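Local coordinates for Cwp19 (Clostridioides difficile, PDB 5OQ3), which probably cleaves cell-wall peptidoglycan through the TIM-barrel glycoside hydrolase domain held in this construct, and may also have N-acetylmuramoyl-L-alanine amidase activity, at residues A[320-325]-A[348-353]; A[86-91]-A[101-106]. One frame throughout, in Å; residues are numbered along the deposited sequence.

Overall arrangement
Both contacts belong to one TIM barrel, a closed ring of eight parallel strands, and they lie on opposite sides of the chain's centre. Their own centres are 34 Å apart and their nearest atoms about 19 Å, so they do not touch. Contact 2 comes first along the chain and is complete before contact 1 begins. It gathers the long connection between strands 68-74 and 118-123 at the start of helix 104-114. Contact 1 lies in the last beta-alpha-beta unit, where strand 319-324 meets the last part of helix 343-350 ahead of strand 356-361. Two distant parts of the barrel thus differ in their chemistry, buried amide bonding in contact 1 and tryptophan packing in contact 2.

Contact 1 of 2, residues A[320-325]-A[348-353]; sequences LYIGQG and TLNRKY
With chi1 at -47°, Q324 sets CG anti to its carbonyl carbon, and a bend at chi2 (-68°) folds the chain over so that its amide meets that of N350, whose CG is likewise anti to the carbonyl carbon. The two side chains arrive from opposite directions. N350 ND2 donates to Q324 OE1 at 2.9 Å, in the carbonyl plane of Q324 and within the amide plane of N350. The N-H...O angle of 135° makes this a bent bond, and the amide planes lie 26° apart, nearly coplanar.

Asparagine and glutamine suit these buried places because each amide can both give and accept. Y302 OH bonds to N350 OD1 and to Q324 NE2, closing a ring of two amides and a phenol that fixes how both amides are turned. S359 OG is a second partner for Q324 OE1. Beside this polar cluster, I322 CG1 packs at 3.9 Å from N350 ND2, its branch running across the amide at a slant.

The strand 319-324 holding I322 and Q324 pairs with strand 356-361, the source of S359, while helix 302-313 supplies Y302 and lies against N350 on helix 343-350.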
loop_
_atom_site.group_PDB
_atom_site.type_symbol
_atom_site.label_atom_id
_atom_site.label_comp_id
_atom_site.label_asym_id
_atom_site.label_seq_id
_atom_site.Cartn_x
_atom_site.Cartn_y
_atom_site.Cartn_z
ATOM N N LEU A 320 10.525 -10.476 -1.844
ATOM C CA LEU A 320 9.146 -10.908 -1.688
ATOM C C LEU A 320 8.750 -11.003 -0.216
ATOM O O LEU A 320 9.355 -11.792 0.550
ATOM C CB LEU A 320 8.954 -12.264 -2.370
ATOM C CG LEU A 320 7.604 -12.960 -2.170
ATOM C CD1 LEU A 320 6.429 -12.138 -2.704
ATOM C CD2 LEU A 320 7.662 -14.326 -2.864
ATOM N N TYR A 321 7.697 -10.262 0.154
ATOM C CA TYR A 321 7.108 -10.378 1.498
ATOM C C TYR A 321 5.664 -10.783 1.284
ATOM O O TYR A 321 5.050 -10.310 0.352
ATOM C CB TYR A 321 7.202 -9.050 2.290
ATOM C CG TYR A 321 8.550 -8.368 2.291
ATOM C CD1 TYR A 321 9.708 -9.063 2.592
ATOM C CD2 TYR A 321 8.668 -7.042 1.978
ATOM C CE1 TYR A 321 10.942 -8.437 2.602
ATOM C CE2 TYR A 321 9.908 -6.393 2.008
ATOM C CZ TYR A 321 11.012 -7.107 2.294
ATOM O OH TYR A 321 12.216 -6.452 2.304
ATOM N N ILE A 322 5.105 -11.621 2.161
ATOM C CA ILE A 322 3.724 -12.006 2.035
ATOM C C ILE A 322 2.833 -11.116 2.872
ATOM O O ILE A 322 3.091 -10.901 4.066
ATOM C CB ILE A 322 3.517 -13.471 2.449
ATOM C CG1 ILE A 322 4.443 -14.388 1.659
ATOM C CG2 ILE A 322 2.043 -13.855 2.370
ATOM C CD1 ILE A 322 4.324 -14.314 0.153
ATOM N N GLY A 323 1.793 -10.560 2.213
ATOM C CA GLY A 323 0.778 -9.836 2.948
ATOM C C GLY A 323 -0.158 -10.803 3.641
ATOM O O GLY A 323 -0.843 -11.607 2.993
ATOM N N GLN A 324 -0.231 -10.696 4.972
ATOM C CA GLN A 324 -0.996 -11.615 5.813
ATOM C C GLN A 324 -2.283 -10.972 6.279
ATOM O O GLN A 324 -2.263 -9.924 6.942
ATOM C CB GLN A 324 -0.157 -12.013 7.059
ATOM C CG GLN A 324 1.295 -12.441 6.833
ATOM C CD GLN A 324 1.567 -13.768 6.107
ATOM O OE1 GLN A 324 2.713 -14.068 5.846
ATOM N NE2 GLN A 324 0.569 -14.598 5.855
ATOM N N GLY A 325 -3.401 -11.654 6.027
ATOM C CA GLY A 325 -4.721 -11.125 6.327
ATOM C C GLY A 325 -5.303 -11.396 7.685
ATOM O O GLY A 325 -6.410 -11.959 7.815
ATOM N N THR A 348 4.863 -20.643 8.843
ATOM C CA THR A 348 5.692 -21.847 8.756
ATOM C C THR A 348 5.856 -22.297 7.288
ATOM O O THR A 348 6.953 -22.638 6.835
ATOM C CB THR A 348 5.110 -22.953 9.637
ATOM O OG1 THR A 348 5.076 -22.519 11.000
ATOM C CG2 THR A 348 5.927 -24.245 9.543
ATOM N N LEU A 349 4.771 -22.251 6.525
ATOM C CA LEU A 349 4.834 -22.574 5.112
ATOM C C LEU A 349 5.709 -21.571 4.370
ATOM O O LEU A 349 6.531 -21.977 3.534
ATOM C CB LEU A 349 3.432 -22.638 4.535
ATOM C CG LEU A 349 3.348 -23.021 3.051
ATOM C CD1 LEU A 349 3.946 -24.414 2.790
ATOM C CD2 LEU A 349 1.926 -22.888 2.536
ATOM N N ASN A 350 5.513 -20.271 4.628
ATOM C CA ASN A 350 6.310 -19.269 3.963
ATOM C C ASN A 350 7.778 -19.580 4.105
ATOM O O ASN A 350 8.564 -19.361 3.186
ATOM C CB ASN A 350 6.120 -17.878 4.586
ATOM C CG ASN A 350 4.729 -17.311 4.412
ATOM O OD1 ASN A 350 3.873 -17.889 3.711
ATOM N ND2 ASN A 350 4.477 -16.204 5.117
ATOM N N ARG A 351 8.175 -19.988 5.298
ATOM C CA ARG A 351 9.572 -20.217 5.615
ATOM C C ARG A 351 10.200 -21.414 4.895
ATOM O O ARG A 351 11.399 -21.602 4.945
ATOM C CB ARG A 351 9.736 -20.272 7.139
ATOM C CG ARG A 351 9.612 -18.869 7.771
ATOM C CD ARG A 351 9.389 -18.919 9.227
ATOM N NE ARG A 351 9.600 -17.641 9.870
ATOM C CZ ARG A 351 9.515 -17.469 11.176
ATOM N NH1 ARG A 351 9.168 -18.500 11.960
ATOM N NH2 ARG A 351 9.769 -16.306 11.700
ATOM N N LYS A 352 9.381 -22.225 4.238
ATOM C CA LYS A 352 9.890 -23.281 3.366
ATOM C C LYS A 352 10.427 -22.753 2.045
ATOM O O LYS A 352 11.084 -23.508 1.308
ATOM C CB LYS A 352 8.812 -24.328 3.111
ATOM C CG LYS A 352 8.352 -25.073 4.366
ATOM C CD LYS A 352 9.510 -25.815 5.068
ATOM C CE LYS A 352 8.952 -26.785 6.119
ATOM N NZ LYS A 352 10.090 -27.546 6.753
ATOM N N TYR A 353 10.146 -21.480 1.728
ATOM C CA TYR A 353 10.539 -20.890 0.439
ATOM C C TYR A 353 11.621 -19.872 0.653
ATOM O O TYR A 353 11.402 -18.816 1.262
ATOM C CB TYR A 353 9.293 -20.214 -0.233
ATOM C CG TYR A 353 8.240 -21.217 -0.614
ATOM C CD1 TYR A 353 7.282 -21.600 0.288
ATOM C CD2 TYR A 353 8.221 -21.816 -1.879
ATOM C CE1 TYR A 353 6.335 -22.549 -0.031
ATOM C CE2 TYR A 353 7.285 -22.781 -2.217
ATOM C CZ TYR A 353 6.330 -23.145 -1.283
ATOM O OH TYR A 353 5.385 -24.112 -1.610
#

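Contact 2 of 2, residues A[86-91]-A[101-106]; sequences NPWSEY and GYDPLP
D103 OD2 is held by Y182 OH and, weakly, by the backbone N of K82; its partner OD1 accepts from L105 N. That bond, 3.1 Å from L105 N to D103 OD1, is a capping bond, with D103 at the N-cap of helix 104-114. The amide meets the oxygen from above the carboxylate plane, 50° out of it. A chi1 of 179° sets the carboxylate opposite D103's own backbone N, where it can curl back over the first turn. Aspartate is short enough for this capping role, and proline suits the next position, P104, because the first residue of a helix has no need of an N-H for helical bonding.

Across from the cap stands W88. The far corner of its six-membered ring reaches the other segment, with CZ3 at 3.9 Å from P104 CD. The neighbouring CH2 lies 3.9 Å from Y102 O and 4.1 Å from D103 CA. A large, flat side chain suits the place, since the CA atoms of W88 and D103 are 9.5 Å apart. P100 also packs on the indole, and a bound 1,2-ethanediol, probably from the crystallisation liquor, lies about 3 Å from it.

The polar bonds of D103 run to its own helix start and outside the two segments, which are joined by van der Waals contact, with no charge pair or hydrogen bond between them.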
loop_
_atom_site.group_PDB
_atom_site.type_symbol
_atom_site.label_atom_id
_atom_site.label_comp_id
_atom_site.label_asym_id
_atom_site.label_seq_id
_atom_site.Cartn_x
_atom_site.Cartn_y
_atom_site.Cartn_z
ATOM N N ASN A 86 0.555 19.144 -0.937
ATOM C CA ASN A 86 -0.653 18.410 -0.624
ATOM C C ASN A 86 -1.227 18.895 0.687
ATOM O O ASN A 86 -0.499 19.327 1.570
ATOM C CB ASN A 86 -0.341 16.897 -0.571
ATOM C CG ASN A 86 -0.031 16.351 -1.938
ATOM O OD1 ASN A 86 -0.905 16.280 -2.770
ATOM N ND2 ASN A 86 1.234 16.012 -2.180
ATOM N N PRO A 87 -2.568 18.832 0.838
ATOM C CA PRO A 87 -3.239 19.399 2.015
ATOM C C PRO A 87 -3.155 18.491 3.228
ATOM O O PRO A 87 -3.106 17.258 3.089
ATOM C CB PRO A 87 -4.704 19.450 1.582
ATOM C CG PRO A 87 -4.815 18.319 0.591
ATOM C CD PRO A 87 -3.523 18.378 -0.183
ATOM N N TRP A 88 -3.238 19.074 4.435
ATOM C CA TRP A 88 -3.312 18.262 5.653
ATOM C C TRP A 88 -4.464 17.277 5.597
ATOM O O TRP A 88 -5.592 17.632 5.221
ATOM C CB TRP A 88 -3.488 19.132 6.903
ATOM C CG TRP A 88 -2.310 20.001 7.254
ATOM C CD1 TRP A 88 -2.194 21.354 7.095
ATOM C CD2 TRP A 88 -1.110 19.560 7.880
ATOM N NE1 TRP A 88 -0.975 21.775 7.575
ATOM C CE2 TRP A 88 -0.311 20.696 8.101
ATOM C CE3 TRP A 88 -0.644 18.300 8.311
ATOM C CZ2 TRP A 88 0.965 20.614 8.694
ATOM C CZ3 TRP A 88 0.623 18.222 8.897
ATOM C CH2 TRP A 88 1.395 19.377 9.099
ATOM N N SER A 89 -4.218 16.054 6.038
ATOM C CA SER A 89 -5.250 15.013 6.005
ATOM C C SER A 89 -6.383 15.300 6.995
ATOM O O SER A 89 -6.156 15.666 8.136
ATOM C CB SER A 89 -4.641 13.652 6.343
ATOM O OG SER A 89 -5.640 12.650 6.375
ATOM N N GLU A 90 -7.611 15.081 6.541
ATOM C CA GLU A 90 -8.775 15.212 7.389
ATOM C C GLU A 90 -8.775 14.220 8.538
ATOM O O GLU A 90 -9.522 14.418 9.503
ATOM C CB GLU A 90 -10.036 15.000 6.577
ATOM C CG GLU A 90 -10.305 13.561 6.192
ATOM C CD GLU A 90 -11.194 13.430 4.981
ATOM O OE1 GLU A 90 -12.383 13.101 5.162
ATOM O OE2 GLU A 90 -10.716 13.702 3.860
ATOM N N TYR A 91 -7.963 13.162 8.470
ATOM C CA TYR A 91 -8.061 12.146 9.538
ATOM C C TYR A 91 -7.360 12.571 10.826
ATOM O O TYR A 91 -7.536 11.933 11.835
ATOM C CB TYR A 91 -7.602 10.763 9.046
ATOM C CG TYR A 91 -8.414 10.351 7.814
ATOM C CD1 TYR A 91 -9.791 10.115 7.912
ATOM C CD2 TYR A 91 -7.841 10.308 6.546
ATOM C CE1 TYR A 91 -10.539 9.831 6.801
ATOM C CE2 TYR A 91 -8.589 9.980 5.416
ATOM C CZ TYR A 91 -9.944 9.751 5.540
ATOM O OH TYR A 91 -10.702 9.445 4.411
ATOM N N GLY A 101 -1.677 21.672 14.167
ATOM C CA GLY A 101 -0.906 22.361 15.202
ATOM C C GLY A 101 0.444 21.724 15.474
ATOM O O GLY A 101 1.224 22.258 16.248
ATOM N N TYR A 102 0.743 20.617 14.785
ATOM C CA TYR A 102 2.059 19.998 14.831
ATOM C C TYR A 102 2.193 19.167 13.579
ATOM O O TYR A 102 1.208 18.848 12.926
ATOM C CB TYR A 102 2.186 19.103 16.070
ATOM C CG TYR A 102 1.483 17.785 16.064
ATOM C CD1 TYR A 102 0.104 17.714 16.046
ATOM C CD2 TYR A 102 2.207 16.585 16.115
ATOM C CE1 TYR A 102 -0.553 16.483 16.033
ATOM C CE2 TYR A 102 1.557 15.356 16.157
ATOM C CZ TYR A 102 0.187 15.304 16.081
ATOM O OH TYR A 102 -0.440 14.062 16.072
ATOM N N ASP A 103 3.418 18.790 13.247
ATOM C CA ASP A 103 3.677 17.898 12.117
ATOM C C ASP A 103 3.847 16.504 12.711
ATOM O O ASP A 103 4.818 16.256 13.409
ATOM C CB ASP A 103 4.939 18.351 11.408
ATOM C CG ASP A 103 5.301 17.452 10.206
ATOM O OD1 ASP A 103 4.608 16.464 9.940
ATOM O OD2 ASP A 103 6.273 17.770 9.503
ATOM N N PRO A 104 2.915 15.571 12.449
ATOM C CA PRO A 104 3.062 14.242 13.065
ATOM C C PRO A 104 4.241 13.436 12.551
ATOM O O PRO A 104 4.783 12.619 13.296
ATOM C CB PRO A 104 1.767 13.507 12.712
ATOM C CG PRO A 104 0.870 14.537 12.135
ATOM C CD PRO A 104 1.684 15.689 11.683
ATOM N N LEU A 105 4.659 13.655 11.307
ATOM C CA LEU A 105 5.587 12.704 10.703
ATOM C C LEU A 105 6.963 12.559 11.391
ATOM O O LEU A 105 7.416 11.423 11.575
ATOM C CB LEU A 105 5.719 12.929 9.180
ATOM C CG LEU A 105 6.538 11.920 8.411
ATOM C CD1 LEU A 105 6.014 10.502 8.635
ATOM C CD2 LEU A 105 6.570 12.227 6.917
ATOM N N PRO A 106 7.602 13.684 11.809
ATOM C CA PRO A 106 8.870 13.542 12.554
ATOM C C PRO A 106 8.710 12.647 13.778
ATOM O O PRO A 106 9.619 11.866 14.099
ATOM C CB PRO A 106 9.224 14.982 12.919
ATOM C CG PRO A 106 8.619 15.778 11.837
ATOM C CD PRO A 106 7.330 15.108 11.508
#